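PDB 6NJW: Xcc_ctr_pt from Xanthomonas campestris pv. campestris, which is the C-terminal Toprim-containing region of a Class 2 OLD family nuclease, which probably cleaves nucleic acid by a two-metal mechanism. Local coordinates for residues Ile75-Ile79 with His216-Ile221; Phe128-Leu134 with Pro207-Ala213; Gln148-Arg152 with Leu166-Val170. All blocks are in the same frame, centred on the assembly; numbering follows the deposited sequence.

Contact 1. Residues Ile75-Ile79 with His216-Ile221; sequences IPHVI and HIRDAI
P76, just before strand 77-82, packs on I217 of the C-terminal helix, P76 CB lying 3.8 Å from I217 CD1. The same methyl, I217 CD1, also sits 3.5 Å from P76 O, so it packs against both the ring and the carbonyl of the proline. I217 gets there because its CG1 branch runs anti to the backbone N (chi1 -170°), with CD1 then turned back by chi2 of 61°. P76 CB also meets the A220 methyl, and P76 CG touches I221 CD1 at 4.1 Å, the two side chains being roughly perpendicular. V78 fills the other end of the contact through one branch. Its CG1 lies 3.5 Å from H216 CD2 and 3.8 Å from I217 CB; it approaches the imidazole obliquely, and the V78 and H216 side chains run past one another pointing opposite ways. Between P76 and V78, H77 points away from the helix, and its ring is fixed by an almost straight hydrogen bond from ND1 to I75 O (2.9 Å), which lies in the ring plane, while a second hydrogen bond joins NE2 and Y127 OH. The contact is thus an apolar one, helix 216-221 running nearly antiparallel to strand 77-79 at 170°. I217 also rests on I24 of strand 22-26 and H216 on F128 of strand 127-130, so the helix covers one face of the parallel Toprim sheet, while H77 and I79 on the other face meet helix 62-68.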
loop_
_atom_site.group_PDB
_atom_site.type_symbol
_atom_site.label_atom_id
_atom_site.label_comp_id
_atom_site.label_asym_id
_atom_site.label_seq_id
_atom_site.Cartn_x
_atom_site.Cartn_y
_atom_site.Cartn_z
ATOM N N ILE A 75 -0.093 16.414 10.896
ATOM C CA ILE A 75 -0.865 16.218 9.670
ATOM C C ILE A 75 -1.469 14.818 9.720
ATOM O O ILE A 75 -0.746 13.854 10.007
ATOM C CB ILE A 75 0.026 16.388 8.418
ATOM C CG1 ILE A 75 0.461 17.847 8.241
ATOM C CG2 ILE A 75 -0.657 15.924 7.144
ATOM C CD1 ILE A 75 1.419 18.028 7.089
ATOM N N PRO A 76 -2.766 14.656 9.451
ATOM C CA PRO A 76 -3.341 13.303 9.392
ATOM C C PRO A 76 -2.616 12.437 8.365
ATOM O O PRO A 76 -2.331 12.870 7.248
ATOM C CB PRO A 76 -4.799 13.550 8.985
ATOM C CG PRO A 76 -5.061 15.000 9.255
ATOM C CD PRO A 76 -3.753 15.710 9.138
ATOM N N HIS A 77 -2.314 11.195 8.747
ATOM C CA HIS A 77 -1.608 10.313 7.840
ATOM C C HIS A 77 -1.966 8.871 8.164
ATOM O O HIS A 77 -2.475 8.562 9.239
ATOM C CB HIS A 77 -0.091 10.511 7.930
ATOM C CG HIS A 77 0.445 10.226 9.293
ATOM N ND1 HIS A 77 0.358 11.137 10.323
ATOM C CD2 HIS A 77 1.010 9.112 9.819
ATOM C CE1 HIS A 77 0.865 10.601 11.423
ATOM N NE2 HIS A 77 1.266 9.374 11.144
ATOM N N VAL A 78 -1.695 7.988 7.205
ATOM C CA VAL A 78 -1.909 6.559 7.370
ATOM C C VAL A 78 -0.651 5.840 6.890
ATOM O O VAL A 78 0.193 6.420 6.221
ATOM C CB VAL A 78 -3.154 6.072 6.599
ATOM C CG1 VAL A 78 -4.413 6.688 7.200
ATOM C CG2 VAL A 78 -3.039 6.428 5.106
ATOM N N ILE A 79 -0.537 4.558 7.227
ATOM C CA ILE A 79 0.584 3.732 6.779
ATOM C C ILE A 79 0.046 2.451 6.158
ATOM O O ILE A 79 -0.888 1.846 6.686
ATOM C CB ILE A 79 1.539 3.391 7.949
ATOM C CG1 ILE A 79 2.410 4.596 8.302
ATOM C CG2 ILE A 79 2.409 2.171 7.619
ATOM C CD1 ILE A 79 3.148 4.440 9.649
ATOM N N HIS A 216 -9.699 5.469 6.294
ATOM C CA HIS A 216 -9.219 6.126 7.505
ATOM C C HIS A 216 -8.812 7.569 7.216
ATOM O O HIS A 216 -9.219 8.487 7.934
ATOM C CB HIS A 216 -8.038 5.353 8.102
ATOM C CG HIS A 216 -7.595 5.879 9.435
ATOM N ND1 HIS A 216 -7.974 5.301 10.627
ATOM C CD2 HIS A 216 -6.833 6.952 9.765
ATOM C CE1 HIS A 216 -7.461 5.986 11.634
ATOM N NE2 HIS A 216 -6.764 6.994 11.139
ATOM N N ILE A 217 -8.017 7.790 6.160
ATOM C CA ILE A 217 -7.528 9.144 5.893
ATOM C C ILE A 217 -8.651 10.021 5.356
ATOM O O ILE A 217 -8.726 11.217 5.668
ATOM C CB ILE A 217 -6.311 9.123 4.944
ATOM C CG1 ILE A 217 -5.645 10.509 4.875
ATOM C CG2 ILE A 217 -6.658 8.684 3.542
ATOM C CD1 ILE A 217 -5.115 10.974 6.228
ATOM N N ARG A 218 -9.542 9.443 4.546
ATOM C CA ARG A 218 -10.721 10.181 4.087
ATOM C C ARG A 218 -11.572 10.630 5.271
ATOM O O ARG A 218 -12.019 11.785 5.334
ATOM C CB ARG A 218 -11.526 9.298 3.123
ATOM C CG ARG A 218 -12.751 9.958 2.455
ATOM C CD ARG A 218 -14.044 9.952 3.316
ATOM N NE ARG A 218 -14.279 8.722 4.074
ATOM C CZ ARG A 218 -14.722 7.595 3.533
ATOM N NH1 ARG A 218 -14.964 7.544 2.229
ATOM N NH2 ARG A 218 -14.920 6.523 4.293
ATOM N N ASP A 219 -11.800 9.729 6.227
ATOM C CA ASP A 219 -12.599 10.074 7.394
ATOM C C ASP A 219 -11.973 11.229 8.163
ATOM O O ASP A 219 -12.668 12.174 8.551
ATOM C CB ASP A 219 -12.759 8.858 8.305
ATOM C CG ASP A 219 -13.792 7.868 7.795
ATOM O OD1 ASP A 219 -14.361 8.081 6.700
ATOM O OD2 ASP A 219 -14.031 6.864 8.496
ATOM N N ALA A 220 -10.656 11.181 8.373
ATOM C CA ALA A 220 -9.984 12.225 9.140
ATOM C C ALA A 220 -10.107 13.585 8.463
ATOM O O ALA A 220 -10.335 14.603 9.127
ATOM C CB ALA A 220 -8.512 11.864 9.335
ATOM N N ILE A 221 -9.957 13.630 7.141
ATOM C CA ILE A 221 -10.075 14.911 6.449
ATOM C C ILE A 221 -11.525 15.398 6.460
ATOM O O ILE A 221 -11.796 16.590 6.658
ATOM C CB ILE A 221 -9.526 14.792 5.015
ATOM C CG1 ILE A 221 -8.032 14.446 5.006
ATOM C CG2 ILE A 221 -9.777 16.073 4.218
ATOM C CD1 ILE A 221 -7.202 15.377 5.794
#

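Contact 2. Residues Phe128-Leu134 with Pro207-Ala213; sequences FVNENTL and PAYIRSA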
loop_
_atom_site.group_PDB
_atom_site.type_symbol
_atom_site.label_atom_id
_atom_site.label_comp_id
_atom_site.label_asym_id
_atom_site.label_seq_id
_atom_site.Cartn_x
_atom_site.Cartn_y
_atom_site.Cartn_z
ATOM N N PHE A 128 -1.800 0.169 8.784
ATOM C CA PHE A 128 -2.457 -1.074 8.394
ATOM C C PHE A 128 -1.455 -2.005 7.737
ATOM O O PHE A 128 -0.597 -1.562 6.961
ATOM C CB PHE A 128 -3.649 -0.810 7.437
ATOM C CG PHE A 128 -4.785 -0.084 8.093
ATOM C CD1 PHE A 128 -5.688 -0.762 8.897
ATOM C CD2 PHE A 128 -4.923 1.281 7.942
ATOM C CE1 PHE A 128 -6.727 -0.083 9.535
ATOM C CE2 PHE A 128 -5.947 1.972 8.572
ATOM C CZ PHE A 128 -6.852 1.298 9.373
ATOM N N VAL A 129 -1.558 -3.294 8.051
ATOM C CA VAL A 129 -0.600 -4.275 7.555
ATOM C C VAL A 129 -1.317 -5.261 6.637
ATOM O O VAL A 129 -2.456 -5.666 6.891
ATOM C CB VAL A 129 0.141 -5.011 8.698
ATOM C CG1 VAL A 129 0.698 -4.020 9.711
ATOM C CG2 VAL A 129 -0.758 -5.982 9.396
ATOM N N ASN A 130 -0.654 -5.611 5.545
ATOM C CA ASN A 130 -1.116 -6.652 4.647
ATOM C C ASN A 130 -0.394 -7.952 4.981
ATOM O O ASN A 130 0.833 -7.967 5.154
ATOM C CB ASN A 130 -0.841 -6.255 3.199
ATOM C CG ASN A 130 -1.267 -7.311 2.208
ATOM O OD1 ASN A 130 -2.267 -7.994 2.403
ATOM N ND2 ASN A 130 -0.499 -7.450 1.129
ATOM N N GLU A 131 -1.148 -9.045 5.031
ATOM C CA GLU A 131 -0.556 -10.338 5.347
ATOM C C GLU A 131 0.133 -10.974 4.146
ATOM O O GLU A 131 0.870 -11.948 4.318
ATOM C CB GLU A 131 -1.616 -11.286 5.918
ATOM C CG GLU A 131 -2.459 -10.666 7.029
ATOM C CD GLU A 131 -1.700 -10.545 8.345
ATOM O OE1 GLU A 131 -0.993 -11.511 8.704
ATOM O OE2 GLU A 131 -1.793 -9.481 9.015
ATOM N N ASN A 132 -0.069 -10.445 2.946
ATOM C CA ASN A 132 0.638 -10.866 1.745
ATOM C C ASN A 132 1.574 -9.738 1.314
ATOM O O ASN A 132 1.799 -8.772 2.054
ATOM C CB ASN A 132 -0.373 -11.235 0.650
ATOM C CG ASN A 132 0.206 -12.191 -0.397
ATOM O OD1 ASN A 132 1.427 -12.357 -0.498
ATOM N ND2 ASN A 132 -0.671 -12.820 -1.182
ATOM N N THR A 133 2.124 -9.862 0.114
ATOM C CA THR A 133 2.708 -8.735 -0.595
ATOM C C THR A 133 1.790 -8.387 -1.762
ATOM O O THR A 133 1.007 -9.216 -2.222
ATOM C CB THR A 133 4.126 -9.051 -1.091
ATOM O OG1 THR A 133 4.117 -10.303 -1.784
ATOM C CG2 THR A 133 5.096 -9.130 0.090
ATOM N N LEU A 134 1.909 -7.153 -2.255
ATOM C CA LEU A 134 0.842 -6.567 -3.068
ATOM C C LEU A 134 0.614 -7.336 -4.367
ATOM O O LEU A 134 -0.509 -7.753 -4.667
ATOM C CB LEU A 134 1.163 -5.103 -3.369
ATOM C CG LEU A 134 0.125 -4.379 -4.219
ATOM C CD1 LEU A 134 -1.249 -4.426 -3.546
ATOM C CD2 LEU A 134 0.566 -2.946 -4.443
ATOM N N PRO A 207 -7.544 -4.730 -2.188
ATOM C CA PRO A 207 -7.114 -5.377 -0.946
ATOM C C PRO A 207 -7.675 -4.640 0.254
ATOM O O PRO A 207 -7.800 -3.411 0.251
ATOM C CB PRO A 207 -5.583 -5.281 -0.997
ATOM C CG PRO A 207 -5.253 -5.067 -2.447
ATOM C CD PRO A 207 -6.412 -4.299 -3.020
ATOM N N ALA A 208 -8.000 -5.411 1.293
ATOM C CA ALA A 208 -8.661 -4.853 2.469
ATOM C C ALA A 208 -7.792 -3.813 3.181
ATOM O O ALA A 208 -8.306 -2.800 3.677
ATOM C CB ALA A 208 -9.045 -5.977 3.428
ATOM N N TYR A 209 -6.481 -4.034 3.256
ATOM C CA TYR A 209 -5.665 -3.066 3.984
ATOM C C TYR A 209 -5.618 -1.721 3.262
ATOM O O TYR A 209 -5.548 -0.672 3.914
ATOM C CB TYR A 209 -4.262 -3.631 4.251
ATOM C CG TYR A 209 -3.260 -3.591 3.115
ATOM C CD1 TYR A 209 -3.487 -4.270 1.917
ATOM C CD2 TYR A 209 -2.064 -2.911 3.253
ATOM C CE1 TYR A 209 -2.549 -4.245 0.879
ATOM C CE2 TYR A 209 -1.122 -2.872 2.213
ATOM C CZ TYR A 209 -1.371 -3.544 1.038
ATOM O OH TYR A 209 -0.438 -3.507 0.014
ATOM N N ILE A 210 -5.716 -1.726 1.931
ATOM C CA ILE A 210 -5.731 -0.475 1.177
ATOM C C ILE A 210 -7.063 0.248 1.359
ATOM O O ILE A 210 -7.101 1.468 1.566
ATOM C CB ILE A 210 -5.424 -0.756 -0.309
ATOM C CG1 ILE A 210 -3.951 -1.178 -0.482
ATOM C CG2 ILE A 210 -5.740 0.453 -1.187
ATOM C CD1 ILE A 210 -3.563 -1.445 -1.931
ATOM N N ARG A 211 -8.178 -0.479 1.274
ATOM C CA ARG A 211 -9.471 0.149 1.547
ATOM C C ARG A 211 -9.515 0.744 2.955
ATOM O O ARG A 211 -10.018 1.857 3.159
ATOM C CB ARG A 211 -10.605 -0.864 1.367
ATOM C CG ARG A 211 -11.996 -0.260 1.654
ATOM C CD ARG A 211 -13.118 -1.308 1.581
ATOM N NE ARG A 211 -13.084 -2.044 0.328
ATOM C CZ ARG A 211 -13.773 -1.686 -0.748
ATOM N NH1 ARG A 211 -14.542 -0.615 -0.691
ATOM N NH2 ARG A 211 -13.705 -2.400 -1.867
ATOM N N SER A 212 -8.983 0.020 3.934
ATOM C CA SER A 212 -8.958 0.507 5.306
ATOM C C SER A 212 -8.175 1.804 5.425
ATOM O O SER A 212 -8.624 2.748 6.089
ATOM C CB SER A 212 -8.349 -0.558 6.220
ATOM O OG SER A 212 -9.282 -1.596 6.480
ATOM N N ALA A 213 -7.009 1.877 4.784
ATOM C CA ALA A 213 -6.201 3.080 4.909
ATOM C C ALA A 213 -6.852 4.240 4.190
ATOM O O ALA A 213 -6.831 5.367 4.687
ATOM C CB ALA A 213 -4.792 2.851 4.356
#
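F128 and Y209 face each other where the last strand of the parallel Toprim sheet meets the start of helix 208-226, beside the magnesium site. Strand 128-130 and helix 208-213 run almost antiparallel, at 165°, with 7.8 Å between their axes. Two CH-pi contacts carry the packing, one for each ring. N130 CB stands over the middle of the Y209 ring, 3.3 Å from its centroid, and the N130 amide continues across that face, stacked with its plane 12° from the ring. The opposite face of Y209 is covered by CG1 of its own neighbour I210, so the phenol is held flat between two residues. This follows from chi1 of 80°, which places CG between the backbone N and the carbonyl carbon and turns the ring toward N130. At the other end, S212 CB lies over one face of the F128 ring, 3.8 Å from its centroid, while A213 CB meets F128 CD2 at 3.9 Å. Apolar contacts close the far side: L134 CD1, at the start of helix 134-154, reaches P207 CG and I210 CD1. Within the turn after the strand, T133 N donates to N132 OD1 at 2.7 Å, tilted from the carbonyl plane, and a weak bond runs from N132 N to N130 OD1. D82 and Y209 are the residues at the magnesium site of this chain, and N130 packs beside D82; the stacked amide is therefore a second-shell group that probably helps to position the tyrosine. The Y209 side chain comes to about 3 Å from the magnesium ion, nearest atoms, and its buried OH lies 3.8 Å from L134 CD1.

Contact 3. Residues Gln148-Arg152 with Leu166-Val170; sequences QEVIR and LQQWV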
loop_
_atom_site.group_PDB
_atom_site.type_symbol
_atom_site.label_atom_id
_atom_site.label_comp_id
_atom_site.label_asym_id
_atom_site.label_seq_id
_atom_site.Cartn_x
_atom_site.Cartn_y
_atom_site.Cartn_z
ATOM N N GLN A 148 -1.044 -10.751 -16.587
ATOM C CA GLN A 148 -0.436 -11.482 -17.691
ATOM C C GLN A 148 -0.249 -10.588 -18.908
ATOM O O GLN A 148 0.817 -10.594 -19.530
ATOM C CB GLN A 148 -1.281 -12.702 -18.052
ATOM C CG GLN A 148 -0.727 -13.495 -19.232
ATOM C CD GLN A 148 -1.567 -14.716 -19.548
ATOM O OE1 GLN A 148 -2.799 -14.671 -19.477
ATOM N NE2 GLN A 148 -0.907 -15.821 -19.882
ATOM N N GLU A 149 -1.263 -9.796 -19.256
ATOM C CA GLU A 149 -1.149 -8.991 -20.468
ATOM C C GLU A 149 -0.073 -7.924 -20.323
ATOM O O GLU A 149 0.662 -7.647 -21.280
ATOM C CB GLU A 149 -2.494 -8.360 -20.830
ATOM C CG GLU A 149 -2.594 -7.932 -22.304
ATOM C CD GLU A 149 -2.084 -8.998 -23.285
ATOM O OE1 GLU A 149 -0.876 -8.980 -23.631
ATOM O OE2 GLU A 149 -2.898 -9.854 -23.712
ATOM N N VAL A 150 0.047 -7.323 -19.133
ATOM C CA VAL A 150 1.123 -6.359 -18.907
ATOM C C VAL A 150 2.481 -7.032 -19.073
ATOM O O VAL A 150 3.352 -6.539 -19.800
ATOM C CB VAL A 150 0.992 -5.702 -17.521
ATOM C CG1 VAL A 150 2.187 -4.787 -17.262
ATOM C CG2 VAL A 150 -0.321 -4.909 -17.424
ATOM N N ILE A 151 2.679 -8.167 -18.405
ATOM C CA ILE A 151 3.979 -8.836 -18.453
ATOM C C ILE A 151 4.370 -9.141 -19.895
ATOM O O ILE A 151 5.479 -8.825 -20.337
ATOM C CB ILE A 151 3.954 -10.107 -17.588
ATOM C CG1 ILE A 151 3.831 -9.724 -16.113
ATOM C CG2 ILE A 151 5.219 -10.961 -17.831
ATOM C CD1 ILE A 151 3.492 -10.895 -15.196
ATOM N N ARG A 152 3.441 -9.713 -20.666
ATOM C CA ARG A 152 3.744 -10.085 -22.044
ATOM C C ARG A 152 3.956 -8.867 -22.932
ATOM O O ARG A 152 4.733 -8.933 -23.894
ATOM C CB ARG A 152 2.633 -10.982 -22.588
ATOM C CG ARG A 152 2.735 -12.393 -22.045
ATOM C CD ARG A 152 1.618 -13.322 -22.529
ATOM N NE ARG A 152 1.111 -12.987 -23.860
ATOM C CZ ARG A 152 1.803 -13.081 -24.996
ATOM N NH1 ARG A 152 3.065 -13.491 -24.991
ATOM N NH2 ARG A 152 1.231 -12.747 -26.148
ATOM N N LEU A 166 3.327 -18.852 -16.785
ATOM C CA LEU A 166 2.439 -17.710 -16.603
ATOM C C LEU A 166 0.997 -18.092 -16.909
ATOM O O LEU A 166 0.084 -17.796 -16.127
ATOM C CB LEU A 166 2.890 -16.557 -17.504
ATOM C CG LEU A 166 2.170 -15.211 -17.349
ATOM C CD1 LEU A 166 2.057 -14.817 -15.888
ATOM C CD2 LEU A 166 2.868 -14.121 -18.145
ATOM N N GLN A 167 0.775 -18.733 -18.063
ATOM C CA GLN A 167 -0.560 -19.218 -18.401
ATOM C C GLN A 167 -1.079 -20.162 -17.328
ATOM O O GLN A 167 -2.272 -20.156 -17.001
ATOM C CB GLN A 167 -0.533 -19.902 -19.769
ATOM C CG GLN A 167 -1.910 -20.242 -20.330
ATOM C CD GLN A 167 -2.833 -19.043 -20.355
ATOM O OE1 GLN A 167 -2.582 -18.071 -21.068
ATOM N NE2 GLN A 167 -3.911 -19.103 -19.573
ATOM N N GLN A 168 -0.185 -20.953 -16.743
ATOM C CA GLN A 168 -0.574 -21.902 -15.706
ATOM C C GLN A 168 -0.998 -21.193 -14.421
ATOM O O GLN A 168 -1.954 -21.618 -13.760
ATOM C CB GLN A 168 0.588 -22.864 -15.471
ATOM C CG GLN A 168 0.588 -23.655 -14.193
ATOM C CD GLN A 168 1.764 -24.612 -14.161
ATOM O OE1 GLN A 168 2.481 -24.758 -15.157
ATOM N NE2 GLN A 168 1.980 -25.260 -13.017
ATOM N N TRP A 169 -0.309 -20.110 -14.048
ATOM C CA TRP A 169 -0.734 -19.354 -12.871
ATOM C C TRP A 169 -2.089 -18.702 -13.095
ATOM O O TRP A 169 -2.905 -18.619 -12.171
ATOM C CB TRP A 169 0.274 -18.267 -12.515
ATOM C CG TRP A 169 1.681 -18.703 -12.358
ATOM C CD1 TRP A 169 2.133 -19.925 -11.948
ATOM C CD2 TRP A 169 2.833 -17.902 -12.595
ATOM N NE1 TRP A 169 3.505 -19.929 -11.918
ATOM C CE2 TRP A 169 3.960 -18.699 -12.318
ATOM C CE3 TRP A 169 3.022 -16.584 -13.026
ATOM C CZ2 TRP A 169 5.262 -18.223 -12.464
ATOM C CZ3 TRP A 169 4.312 -16.109 -13.160
ATOM C CH2 TRP A 169 5.416 -16.925 -12.884
ATOM N N VAL A 170 -2.328 -18.194 -14.303
ATOM C CA VAL A 170 -3.619 -17.592 -14.602
ATOM C C VAL A 170 -4.722 -18.631 -14.470
ATOM O O VAL A 170 -5.771 -18.374 -13.870
ATOM C CB VAL A 170 -3.594 -16.961 -16.003
ATOM C CG1 VAL A 170 -4.994 -16.571 -16.439
ATOM C CG2 VAL A 170 -2.674 -15.755 -16.013
#
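Helices 148-152 and 166-170 run nearly antiparallel, at 168°, with axes 11.4 Å apart and Q148 opposite L166 at the closest pair of CA atoms. Q148 reaches across between the helices. Its chain is extended, with CG anti to the backbone N and CD anti to CA, which carries the amide across to the other helix. There NE2 donates to Q167 OE1 at 3.0 Å, with an N-H...O angle of 162°. The acceptor lies close to the plane of the Q148 amide, but on the Q167 side the donor stands well above the carbonyl plane rather than on a lone pair, the two amides being turned 51° against each other. Q167 meets it with a chain bent at chi2, and its own NE2 bonds to D171 of the following turn, so both ends of that amide are engaged. This pairing belongs to a helical hairpin: helix 134-154 and helix 160-171 follow one another in the chain, joined by a short loop. Beside the amide bond the packing is apolar. L166 CD2 packs on Q148 CG at 3.8 Å and on I151 CG2 at 4.0 Å, and the aliphatic part of R152 comes alongside the same methyl through CG. V170 lies roughly crosswise to Q148 and sets CG2 3.6 Å from Q148 OE1. I151 also meets F193 of helix 190-197 and L181 of helix 178-188, and W169 rests on L180 and L181.

Contacts 1 and 2 share helix 208-226 and neighbouring strands of one parallel sheet, 77-82 and 127-130. Their centres are 15 Å apart and they touch, with a probable hydrogen bond from F128 N to I79 O (2.8 Å). The C-terminal helix thus lies along two adjacent Toprim strands, its first turn at the magnesium site and its later turns farther from it. Contact 3 lies in the helical part, its centre about 23 Å from that of contact 2 and 36 Å from that of contact 1. Along the chain the loops are nested, contact 3 inside contact 2 and contact 2 inside contact 1, so the helical region between strand 127-130 and helix 208-226 leaves and returns beside the metal site.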